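Twitching motility pilus retraction protein (Geobacter sulfurreducens PCA, PDB 5ZFQ) probably hydrolyses ATP as the hexameric motor that disassembles and retracts the type IV pilus, driving twitching motility. Local coordinates at residues 256-267 and 282-291; 308-319 and 326-334. All coordinates share one frame; numbering follows the deposited sequence.

Contact 1. Residues 256-267 and 282-291; sequences TNSAVQTINRIV and LSFVLEGVMS
S258 and S291 come closest where helix 259-267 crosses strand 286-291, their CA atoms 5.4 Å apart, with A259 and V289 next at 5.9 Å; the axes approach to 8.7 Å with 116° between their N-to-C directions. No hydrogen bond joins the segments, so the contact rests on van der Waals packing, mostly apolar, with S291 laid against the helix start. V289 sends CG1 against the first turn, 3.9 Å from A259 CA, where it also meets CB, OG1 and CG2 of T262. The two side chains run past each other in opposite directions. With chi1 at -68°, T262 keeps OG1 beside its own backbone N, from where it binds S258 O (2.7 Å); T262 N reaches the same carbonyl from the opposite face. A valine here removes the hydroxyl and its bond to S258 O, and would probably leave the first turn less firmly pinned. Farther along the helix, the L282 methyl CD1 is the main meeting point, 3.5 Å from I266 CG2 and also near V267 CG2, while L286 CD2 lies against I263 CG1 (4.1 Å). At the other end S291 CB is 3.7 Å from N257 O, and its OG is hydrogen-bonded to T155. S258 caps the helix there, OG accepting from Q261 N. The N257 side chain reaches E245 of the second subunit, placing this end at a subunit interface. A helix laid over the central mixed sheet in this way is characteristic of RecA-like ATPase cores, and T155 ends the strand leading into a probable Walker A P-loop.

Contact 2. Residues 308-319 and 326-334; sequences EVMVPNPAIRNL and HQIYSQMQV
M310 and M332 lie opposite each other, CA atoms 6.4 Å apart, where the short, weakly bonded helix at about 328-333 passes strand 308-310. The M332 side chain bridges the gap. Its CB points toward the strand, and CG, anti to the carbonyl carbon (chi1 -46°), comes near M310 CG, the two chains crossing at about a right angle. SD then settles 3.6 Å from M310 CG, with M310 CB a little farther off. The bend at the last torsion lays the methyl CE past M310 CB and onto the stem of E308, 3.7 Å from E308 CD and about as close to its CG; it also approaches V309 O. The E308 carboxylate beside this methyl is held by outside partners, OE1 by M344 N and OE2 by A259 N, so its buried oxygens have hydrogen-bond mates. OE1 further lies at the edge of the Y329 ring, 4.1 Å from CE1 and near the ring plane; the Y329 hydroxyl itself binds E371.

On the other flank, helix 314-319 runs nearly antiparallel to helix 328-333, at 167°. I328 fills the space between this helix and the strand: its CG1 meets I316 CG2 (4.0 Å) and L319 CB, while its CG2 touches M310 CG. I316 CD1 continues past Q331 CB at 3.7 Å, the two chains running in opposite directions. L319 CD1 closes the far end against the backbone of Q327 and I328. Helix 314-319 begins at N313, whose OD1 accepts from I316 N as an N-cap. Two short antiparallel helices joined by a short connection make an alpha-alpha hairpin, here folded back beside the last strand of the mixed sheet.

In the fold
Following the chain from the N terminus, contact 1 comes first: 14 residues separate segments 256-267 and 282-291, half of them in helix 275-285, which leads into strand 286-296 and closes the loop. The chain then turns back into strand 303-310, from which contact 2 opens, closing a much shorter loop of six residues. The two loops lie in series, neither crossing nor enclosing the other, with centres about 10 Å apart. Strands 286-296 and 303-310 are antiparallel neighbours at the edge of one sheet, and S291 N bonds E308 O between them. R317 further links the pair by binding S283 O and L286 O, tying the helical hairpin to the helix-strand junction of contact 1.

Contact 1. Residues 256-267 and 282-291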
loop_
_atom_site.group_PDB
_atom_site.type_symbol
_atom_site.label_atom_id
_atom_site.label_comp_id
_atom_site.label_asym_id
_atom_site.label_seq_id
_atom_site.Cartn_x
_atom_site.Cartn_y
_atom_site.Cartn_z
ATOM N N THR A 256 -2.669 -20.963 -19.352
ATOM C CA THR A 256 -3.913 -20.763 -20.034
ATOM C C THR A 256 -4.238 -22.016 -20.794
ATOM O O THR A 256 -3.391 -22.775 -21.180
ATOM C CB THR A 256 -3.963 -19.507 -20.893
ATOM O OG1 THR A 256 -2.741 -19.327 -21.577
ATOM C CG2 THR A 256 -4.210 -18.317 -20.051
ATOM N N ASN A 257 -5.505 -22.241 -21.040
ATOM C CA ASN A 257 -5.813 -23.545 -21.607
ATOM C C ASN A 257 -6.215 -23.545 -23.075
ATOM O O ASN A 257 -6.589 -24.589 -23.618
ATOM C CB ASN A 257 -6.923 -24.176 -20.773
ATOM C CG ASN A 257 -6.552 -24.271 -19.320
ATOM O OD1 ASN A 257 -7.164 -23.632 -18.469
ATOM N ND2 ASN A 257 -5.537 -25.073 -19.023
ATOM N N SER A 258 -6.152 -22.379 -23.709
ATOM C CA SER A 258 -6.437 -22.273 -25.136
ATOM C C SER A 258 -5.694 -21.075 -25.718
ATOM O O SER A 258 -5.228 -20.206 -24.976
ATOM C CB SER A 258 -7.945 -22.146 -25.386
ATOM O OG SER A 258 -8.443 -20.869 -24.993
ATOM N N ALA A 259 -5.583 -21.036 -27.042
ATOM C CA ALA A 259 -4.933 -19.940 -27.743
ATOM C C ALA A 259 -5.660 -18.629 -27.487
ATOM O O ALA A 259 -5.038 -17.618 -27.141
ATOM C CB ALA A 259 -4.884 -20.228 -29.225
ATOM N N VAL A 260 -6.979 -18.660 -27.668
ATOM C CA VAL A 260 -7.839 -17.505 -27.434
ATOM C C VAL A 260 -7.742 -17.015 -25.984
ATOM O O VAL A 260 -7.619 -15.822 -25.712
ATOM C CB VAL A 260 -9.330 -17.839 -27.773
ATOM C CG1 VAL A 260 -10.253 -16.680 -27.400
ATOM C CG2 VAL A 260 -9.472 -18.213 -29.247
ATOM N N GLN A 261 -7.799 -17.951 -25.051
ATOM C CA GLN A 261 -7.679 -17.611 -23.643
ATOM C C GLN A 261 -6.296 -17.037 -23.333
ATOM O O GLN A 261 -6.170 -16.119 -22.525
ATOM C CB GLN A 261 -7.962 -18.847 -22.815
ATOM C CG GLN A 261 -8.055 -18.645 -21.350
ATOM C CD GLN A 261 -8.257 -19.970 -20.646
ATOM O OE1 GLN A 261 -7.299 -20.537 -20.115
ATOM N NE2 GLN A 261 -9.498 -20.482 -20.642
ATOM N N THR A 262 -5.273 -17.563 -24.012
ATOM C CA THR A 262 -3.895 -17.096 -23.853
ATOM C C THR A 262 -3.706 -15.657 -24.338
ATOM O O THR A 262 -3.110 -14.828 -23.641
ATOM C CB THR A 262 -2.899 -17.983 -24.623
ATOM O OG1 THR A 262 -2.837 -19.284 -24.021
ATOM C CG2 THR A 262 -1.506 -17.336 -24.635
ATOM N N ILE A 263 -4.205 -15.372 -25.539
ATOM C CA ILE A 263 -4.053 -14.048 -26.136
ATOM C C ILE A 263 -4.804 -12.989 -25.323
ATOM O O ILE A 263 -4.276 -11.901 -25.074
ATOM C CB ILE A 263 -4.537 -14.055 -27.610
ATOM C CG1 ILE A 263 -3.522 -14.802 -28.486
ATOM C CG2 ILE A 263 -4.777 -12.632 -28.125
ATOM C CD1 ILE A 263 -4.112 -15.386 -29.746
ATOM N N ASN A 264 -6.017 -13.316 -24.873
ATOM C CA ASN A 264 -6.797 -12.381 -24.053
ATOM C C ASN A 264 -6.082 -12.044 -22.755
ATOM O O ASN A 264 -6.041 -10.881 -22.343
ATOM C CB ASN A 264 -8.194 -12.934 -23.756
ATOM C CG ASN A 264 -9.178 -12.692 -24.897
ATOM O OD1 ASN A 264 -9.165 -11.628 -25.531
ATOM N ND2 ASN A 264 -10.044 -13.675 -25.158
ATOM N N ARG A 265 -5.493 -13.068 -22.143
ATOM C CA ARG A 265 -4.731 -12.903 -20.903
ATOM C C ARG A 265 -3.517 -11.994 -21.064
ATOM O O ARG A 265 -3.200 -11.235 -20.150
ATOM C CB ARG A 265 -4.282 -14.261 -20.364
ATOM C CG ARG A 265 -3.562 -14.203 -19.017
ATOM C CD ARG A 265 -4.441 -13.657 -17.944
ATOM N NE ARG A 265 -5.780 -14.204 -18.086
ATOM C CZ ARG A 265 -6.146 -15.426 -17.692
ATOM N NH1 ARG A 265 -5.266 -16.233 -17.104
ATOM N NH2 ARG A 265 -7.404 -15.840 -17.881
ATOM N N ILE A 266 -2.837 -12.073 -22.208
ATOM C CA ILE A 266 -1.704 -11.186 -22.482
ATOM C C ILE A 266 -2.148 -9.712 -22.465
ATOM O O ILE A 266 -1.456 -8.841 -21.940
ATOM C CB ILE A 266 -1.049 -11.493 -23.844
ATOM C CG1 ILE A 266 -0.508 -12.919 -23.880
ATOM C CG2 ILE A 266 0.037 -10.479 -24.167
ATOM C CD1 ILE A 266 0.596 -13.154 -22.913
ATOM N N VAL A 267 -3.322 -9.453 -23.027
ATOM C CA VAL A 267 -3.814 -8.094 -23.209
ATOM C C VAL A 267 -4.433 -7.548 -21.933
ATOM O O VAL A 267 -4.124 -6.439 -21.502
ATOM C CB VAL A 267 -4.882 -8.024 -24.340
ATOM C CG1 VAL A 267 -5.386 -6.608 -24.510
ATOM C CG2 VAL A 267 -4.330 -8.576 -25.652
ATOM N N LEU A 282 1.514 -8.050 -30.378
ATOM C CA LEU A 282 1.258 -9.475 -30.457
ATOM C C LEU A 282 1.030 -9.896 -31.892
ATOM O O LEU A 282 1.491 -10.960 -32.313
ATOM C CB LEU A 282 0.048 -9.860 -29.620
ATOM C CG LEU A 282 0.263 -10.255 -28.170
ATOM C CD1 LEU A 282 -1.107 -10.408 -27.507
ATOM C CD2 LEU A 282 1.061 -11.541 -28.091
ATOM N N SER A 283 0.314 -9.054 -32.641
ATOM C CA SER A 283 -0.056 -9.409 -34.005
ATOM C C SER A 283 1.209 -9.526 -34.839
ATOM O O SER A 283 1.286 -10.345 -35.757
ATOM C CB SER A 283 -1.036 -8.387 -34.624
ATOM O OG SER A 283 -0.520 -7.065 -34.647
ATOM N N PHE A 284 2.204 -8.721 -34.483
ATOM C CA PHE A 284 3.465 -8.669 -35.210
ATOM C C PHE A 284 4.412 -9.835 -34.856
ATOM O O PHE A 284 4.980 -10.469 -35.755
ATOM C CB PHE A 284 4.143 -7.308 -34.950
ATOM C CG PHE A 284 5.540 -7.203 -35.496
ATOM C CD1 PHE A 284 5.877 -7.758 -36.736
ATOM C CD2 PHE A 284 6.521 -6.528 -34.782
ATOM C CE1 PHE A 284 7.174 -7.662 -37.247
ATOM C CE2 PHE A 284 7.820 -6.424 -35.287
ATOM C CZ PHE A 284 8.139 -6.998 -36.526
ATOM N N VAL A 285 4.566 -10.120 -33.560
ATOM C CA VAL A 285 5.659 -10.985 -33.109
ATOM C C VAL A 285 5.244 -12.435 -32.798
ATOM O O VAL A 285 6.100 -13.336 -32.805
ATOM C CB VAL A 285 6.373 -10.397 -31.842
ATOM C CG1 VAL A 285 6.815 -8.963 -32.065
ATOM C CG2 VAL A 285 5.493 -10.514 -30.617
ATOM N N LEU A 286 3.956 -12.665 -32.535
ATOM C CA LEU A 286 3.452 -14.009 -32.210
ATOM C C LEU A 286 3.667 -14.949 -33.377
ATOM O O LEU A 286 3.244 -14.650 -34.498
ATOM C CB LEU A 286 1.965 -13.961 -31.855
ATOM C CG LEU A 286 1.330 -15.059 -31.002
ATOM C CD1 LEU A 286 2.115 -15.300 -29.709
ATOM C CD2 LEU A 286 -0.109 -14.692 -30.681
ATOM N N GLU A 287 4.348 -16.066 -33.132
ATOM C CA GLU A 287 4.639 -17.015 -34.208
ATOM C C GLU A 287 3.965 -18.343 -33.929
ATOM O O GLU A 287 3.930 -19.228 -34.786
ATOM C CB GLU A 287 6.150 -17.208 -34.398
ATOM C CG GLU A 287 6.863 -16.015 -35.054
ATOM C CD GLU A 287 6.294 -15.654 -36.438
ATOM O OE1 GLU A 287 5.765 -16.559 -37.141
ATOM O OE2 GLU A 287 6.359 -14.454 -36.811
ATOM N N GLY A 288 3.405 -18.477 -32.736
ATOM C CA GLY A 288 2.731 -19.707 -32.379
ATOM C C GLY A 288 2.339 -19.826 -30.920
ATOM O O GLY A 288 3.002 -19.304 -30.016
ATOM N N VAL A 289 1.240 -20.528 -30.696
ATOM C CA VAL A 289 0.734 -20.765 -29.354
ATOM C C VAL A 289 0.377 -22.228 -29.233
ATOM O O VAL A 289 -0.379 -22.764 -30.038
ATOM C CB VAL A 289 -0.529 -19.907 -29.024
ATOM C CG1 VAL A 289 -1.038 -20.228 -27.608
ATOM C CG2 VAL A 289 -0.250 -18.406 -29.223
ATOM N N MET A 290 0.928 -22.881 -28.231
ATOM C CA MET A 290 0.551 -24.245 -27.967
ATOM C C MET A 290 -0.083 -24.358 -26.592
ATOM O O MET A 290 0.493 -23.970 -25.586
ATOM C CB MET A 290 1.759 -25.161 -28.114
ATOM C CG MET A 290 2.301 -25.153 -29.546
ATOM S SD MET A 290 3.846 -26.056 -29.729
ATOM C CE MET A 290 4.727 -25.452 -28.333
ATOM N N SER A 291 -1.231 -24.986 -26.539
ATOM C CA SER A 291 -1.904 -25.214 -25.295
ATOM C C SER A 291 -1.949 -26.685 -25.053
ATOM O O SER A 291 -2.392 -27.415 -25.872
ATOM C CB SER A 291 -3.265 -24.609 -25.334
ATOM O OG SER A 291 -3.097 -23.241 -25.208
#

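Contact 2. Residues 308-319 and 326-334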
loop_
_atom_site.group_PDB
_atom_site.type_symbol
_atom_site.label_atom_id
_atom_site.label_comp_id
_atom_site.label_asym_id
_atom_site.label_seq_id
_atom_site.Cartn_x
_atom_site.Cartn_y
_atom_site.Cartn_z
ATOM N N GLU A 308 -3.568 -28.009 -28.392
ATOM C CA GLU A 308 -4.191 -27.061 -29.244
ATOM C C GLU A 308 -3.048 -26.241 -29.789
ATOM O O GLU A 308 -2.241 -25.765 -29.054
ATOM C CB GLU A 308 -5.151 -26.209 -28.460
ATOM C CG GLU A 308 -5.547 -24.951 -29.185
ATOM C CD GLU A 308 -6.916 -24.458 -28.858
ATOM O OE1 GLU A 308 -7.880 -25.082 -29.240
ATOM O OE2 GLU A 308 -7.032 -23.432 -28.234
ATOM N N VAL A 309 -2.973 -26.105 -31.102
ATOM C CA VAL A 309 -1.932 -25.327 -31.740
ATOM C C VAL A 309 -2.467 -24.218 -32.605
ATOM O O VAL A 309 -3.236 -24.454 -33.474
ATOM C CB VAL A 309 -1.100 -26.196 -32.684
ATOM C CG1 VAL A 309 0.026 -25.417 -33.299
ATOM C CG2 VAL A 309 -0.579 -27.415 -31.990
ATOM N N MET A 310 -2.013 -23.005 -32.386
ATOM C CA MET A 310 -2.406 -21.893 -33.209
ATOM C C MET A 310 -1.205 -21.311 -33.926
ATOM O O MET A 310 -0.295 -20.858 -33.297
ATOM C CB MET A 310 -2.997 -20.810 -32.345
ATOM C CG MET A 310 -3.726 -19.728 -33.090
ATOM S SD MET A 310 -2.809 -18.339 -33.694
ATOM C CE MET A 310 -2.083 -17.619 -32.282
ATOM N N VAL A 311 -1.223 -21.306 -35.246
ATOM C CA VAL A 311 -0.157 -20.732 -36.031
ATOM C C VAL A 311 -0.729 -19.527 -36.712
ATOM O O VAL A 311 -1.628 -19.637 -37.493
ATOM C CB VAL A 311 0.348 -21.685 -37.100
ATOM C CG1 VAL A 311 1.573 -21.109 -37.760
ATOM C CG2 VAL A 311 0.714 -23.010 -36.487
ATOM N N PRO A 312 -0.150 -18.319 -36.372
ATOM C CA PRO A 312 -0.745 -17.141 -37.009
ATOM C C PRO A 312 -0.584 -17.012 -38.493
ATOM O O PRO A 312 0.353 -17.502 -39.047
ATOM C CB PRO A 312 -0.024 -15.995 -36.336
ATOM C CG PRO A 312 0.273 -16.505 -35.010
ATOM C CD PRO A 312 0.852 -17.791 -35.357
ATOM N N ASN A 313 -1.540 -16.350 -39.116
ATOM C CA ASN A 313 -1.536 -16.112 -40.540
ATOM C C ASN A 313 -2.029 -14.721 -40.786
ATOM O O ASN A 313 -2.505 -14.095 -39.887
ATOM C CB ASN A 313 -2.317 -17.152 -41.315
ATOM C CG ASN A 313 -3.752 -17.249 -40.900
ATOM O OD1 ASN A 313 -4.339 -16.318 -40.417
ATOM N ND2 ASN A 313 -4.317 -18.389 -41.115
ATOM N N PRO A 314 -1.885 -14.197 -41.984
ATOM C CA PRO A 314 -2.366 -12.822 -42.159
ATOM C C PRO A 314 -3.724 -12.583 -41.503
ATOM O O PRO A 314 -3.890 -11.588 -40.782
ATOM C CB PRO A 314 -2.469 -12.691 -43.675
ATOM C CG PRO A 314 -1.390 -13.558 -44.179
ATOM C CD PRO A 314 -1.344 -14.737 -43.247
ATOM N N ALA A 315 -4.650 -13.518 -41.713
ATOM C CA ALA A 315 -6.024 -13.384 -41.235
ATOM C C ALA A 315 -6.130 -13.261 -39.715
ATOM O O ALA A 315 -6.982 -12.519 -39.207
ATOM C CB ALA A 315 -6.870 -14.572 -41.725
ATOM N N ILE A 316 -5.264 -13.981 -39.004
ATOM C CA ILE A 316 -5.281 -14.009 -37.535
ATOM C C ILE A 316 -4.578 -12.796 -36.928
ATOM O O ILE A 316 -5.036 -12.234 -35.934
ATOM C CB ILE A 316 -4.648 -15.328 -36.998
ATOM C CG1 ILE A 316 -5.598 -16.495 -37.291
ATOM C CG2 ILE A 316 -4.301 -15.228 -35.504
ATOM C CD1 ILE A 316 -5.153 -17.833 -36.770
ATOM N N ARG A 317 -3.478 -12.383 -37.541
ATOM C CA ARG A 317 -2.762 -11.208 -37.063
ATOM C C ARG A 317 -3.678 -9.989 -37.096
ATOM O O ARG A 317 -3.618 -9.135 -36.202
ATOM C CB ARG A 317 -1.508 -10.937 -37.897
ATOM C CG ARG A 317 -0.470 -12.024 -37.860
ATOM C CD ARG A 317 0.814 -11.572 -38.564
ATOM N NE ARG A 317 1.752 -12.681 -38.706
ATOM C CZ ARG A 317 2.519 -13.143 -37.721
ATOM N NH1 ARG A 317 2.470 -12.588 -36.511
ATOM N NH2 ARG A 317 3.337 -14.171 -37.946
ATOM N N ASN A 318 -4.519 -9.916 -38.132
ATOM C CA ASN A 318 -5.517 -8.853 -38.236
ATOM C C ASN A 318 -6.574 -9.005 -37.124
ATOM O O ASN A 318 -6.912 -8.031 -36.441
ATOM C CB ASN A 318 -6.169 -8.847 -39.633
ATOM C CG ASN A 318 -5.208 -8.373 -40.740
ATOM O OD1 ASN A 318 -3.983 -8.294 -40.544
ATOM N ND2 ASN A 318 -5.761 -8.073 -41.909
ATOM N N LEU A 319 -7.069 -10.220 -36.912
ATOM C CA LEU A 319 -8.003 -10.453 -35.816
ATOM C C LEU A 319 -7.450 -9.985 -34.456
ATOM O O LEU A 319 -8.160 -9.329 -33.691
ATOM C CB LEU A 319 -8.384 -11.932 -35.743
ATOM C CG LEU A 319 -9.197 -12.458 -36.930
ATOM C CD1 LEU A 319 -9.630 -13.907 -36.673
ATOM C CD2 LEU A 319 -10.392 -11.544 -37.234
ATOM N N HIS A 326 -11.788 -13.637 -29.997
ATOM C CA HIS A 326 -12.685 -14.792 -30.001
ATOM C C HIS A 326 -12.750 -15.475 -31.379
ATOM O O HIS A 326 -12.745 -16.708 -31.484
ATOM C CB HIS A 326 -14.093 -14.359 -29.560
ATOM C CG HIS A 326 -14.657 -13.207 -30.351
ATOM N ND1 HIS A 326 -13.989 -12.009 -30.518
ATOM C CD2 HIS A 326 -15.831 -13.074 -31.015
ATOM C CE1 HIS A 326 -14.725 -11.191 -31.251
ATOM N NE2 HIS A 326 -15.847 -11.813 -31.570
ATOM N N GLN A 327 -12.784 -14.657 -32.432
ATOM C CA GLN A 327 -12.891 -15.138 -33.808
ATOM C C GLN A 327 -11.692 -15.960 -34.315
ATOM O O GLN A 327 -11.804 -16.660 -35.324
ATOM C CB GLN A 327 -13.107 -13.955 -34.751
ATOM C CG GLN A 327 -14.420 -13.218 -34.544
ATOM C CD GLN A 327 -14.774 -12.359 -35.734
ATOM O OE1 GLN A 327 -14.224 -12.535 -36.821
ATOM N NE2 GLN A 327 -15.699 -11.425 -35.542
ATOM N N ILE A 328 -10.557 -15.867 -33.631
ATOM C CA ILE A 328 -9.376 -16.628 -34.003
ATOM C C ILE A 328 -9.702 -18.111 -34.109
ATOM O O ILE A 328 -9.221 -18.806 -35.008
ATOM C CB ILE A 328 -8.225 -16.403 -32.980
ATOM C CG1 ILE A 328 -7.545 -15.052 -33.228
ATOM C CG2 ILE A 328 -7.185 -17.526 -33.028
ATOM C CD1 ILE A 328 -6.600 -14.637 -32.114
ATOM N N TYR A 329 -10.552 -18.576 -33.200
ATOM C CA TYR A 329 -10.880 -19.994 -33.082
ATOM C C TYR A 329 -11.405 -20.589 -34.392
ATOM O O TYR A 329 -11.139 -21.752 -34.718
ATOM C CB TYR A 329 -11.900 -20.196 -31.961
ATOM C CG TYR A 329 -12.150 -21.649 -31.644
ATOM C CD1 TYR A 329 -11.218 -22.400 -30.924
ATOM C CD2 TYR A 329 -13.321 -22.276 -32.069
ATOM C CE1 TYR A 329 -11.453 -23.734 -30.639
ATOM C CE2 TYR A 329 -13.561 -23.602 -31.785
ATOM C CZ TYR A 329 -12.629 -24.330 -31.076
ATOM O OH TYR A 329 -12.889 -25.654 -30.805
ATOM N N SER A 330 -12.143 -19.770 -35.134
ATOM C CA SER A 330 -12.635 -20.130 -36.463
ATOM C C SER A 330 -11.517 -20.478 -37.444
ATOM O O SER A 330 -11.587 -21.484 -38.157
ATOM C CB SER A 330 -13.471 -18.986 -37.031
ATOM O OG SER A 330 -13.740 -19.183 -38.409
ATOM N N GLN A 331 -10.488 -19.636 -37.479
ATOM C CA GLN A 331 -9.341 -19.865 -38.346
ATOM C C GLN A 331 -8.597 -21.148 -37.972
ATOM O O GLN A 331 -7.944 -21.769 -38.807
ATOM C CB GLN A 331 -8.402 -18.664 -38.297
ATOM C CG GLN A 331 -8.992 -17.441 -38.945
ATOM C CD GLN A 331 -9.415 -17.701 -40.391
ATOM O OE1 GLN A 331 -8.584 -18.061 -41.238
ATOM N NE2 GLN A 331 -10.714 -17.524 -40.677
ATOM N N MET A 332 -8.713 -21.561 -36.720
ATOM C CA MET A 332 -7.983 -22.735 -36.279
ATOM C C MET A 332 -8.681 -24.034 -36.701
ATOM O O MET A 332 -8.039 -25.090 -36.825
ATOM C CB MET A 332 -7.796 -22.686 -34.765
ATOM C CG MET A 332 -7.343 -21.330 -34.290
ATOM S SD MET A 332 -6.991 -21.228 -32.535
ATOM C CE MET A 332 -6.448 -22.899 -32.136
ATOM N N GLN A 333 -9.982 -23.958 -36.898
ATOM C CA GLN A 333 -10.764 -25.106 -37.304
ATOM C C GLN A 333 -10.368 -25.599 -38.679
ATOM O O GLN A 333 -10.203 -26.788 -38.909
ATOM C CB GLN A 333 -12.226 -24.732 -37.296
ATOM C CG GLN A 333 -12.963 -25.109 -36.036
ATOM C CD GLN A 333 -14.128 -24.197 -35.783
ATOM O OE1 GLN A 333 -14.276 -23.193 -36.439
ATOM N NE2 GLN A 333 -14.963 -24.547 -34.835
ATOM N N VAL A 334 -10.155 -24.662 -39.585
ATOM C CA VAL A 334 -9.814 -24.976 -40.959
ATOM C C VAL A 334 -8.345 -24.884 -41.331
ATOM O O VAL A 334 -8.025 -24.958 -42.504
ATOM C CB VAL A 334 -10.572 -24.050 -41.906
ATOM C CG1 VAL A 334 -11.981 -23.872 -41.408
ATOM C CG2 VAL A 334 -9.886 -22.716 -41.976
#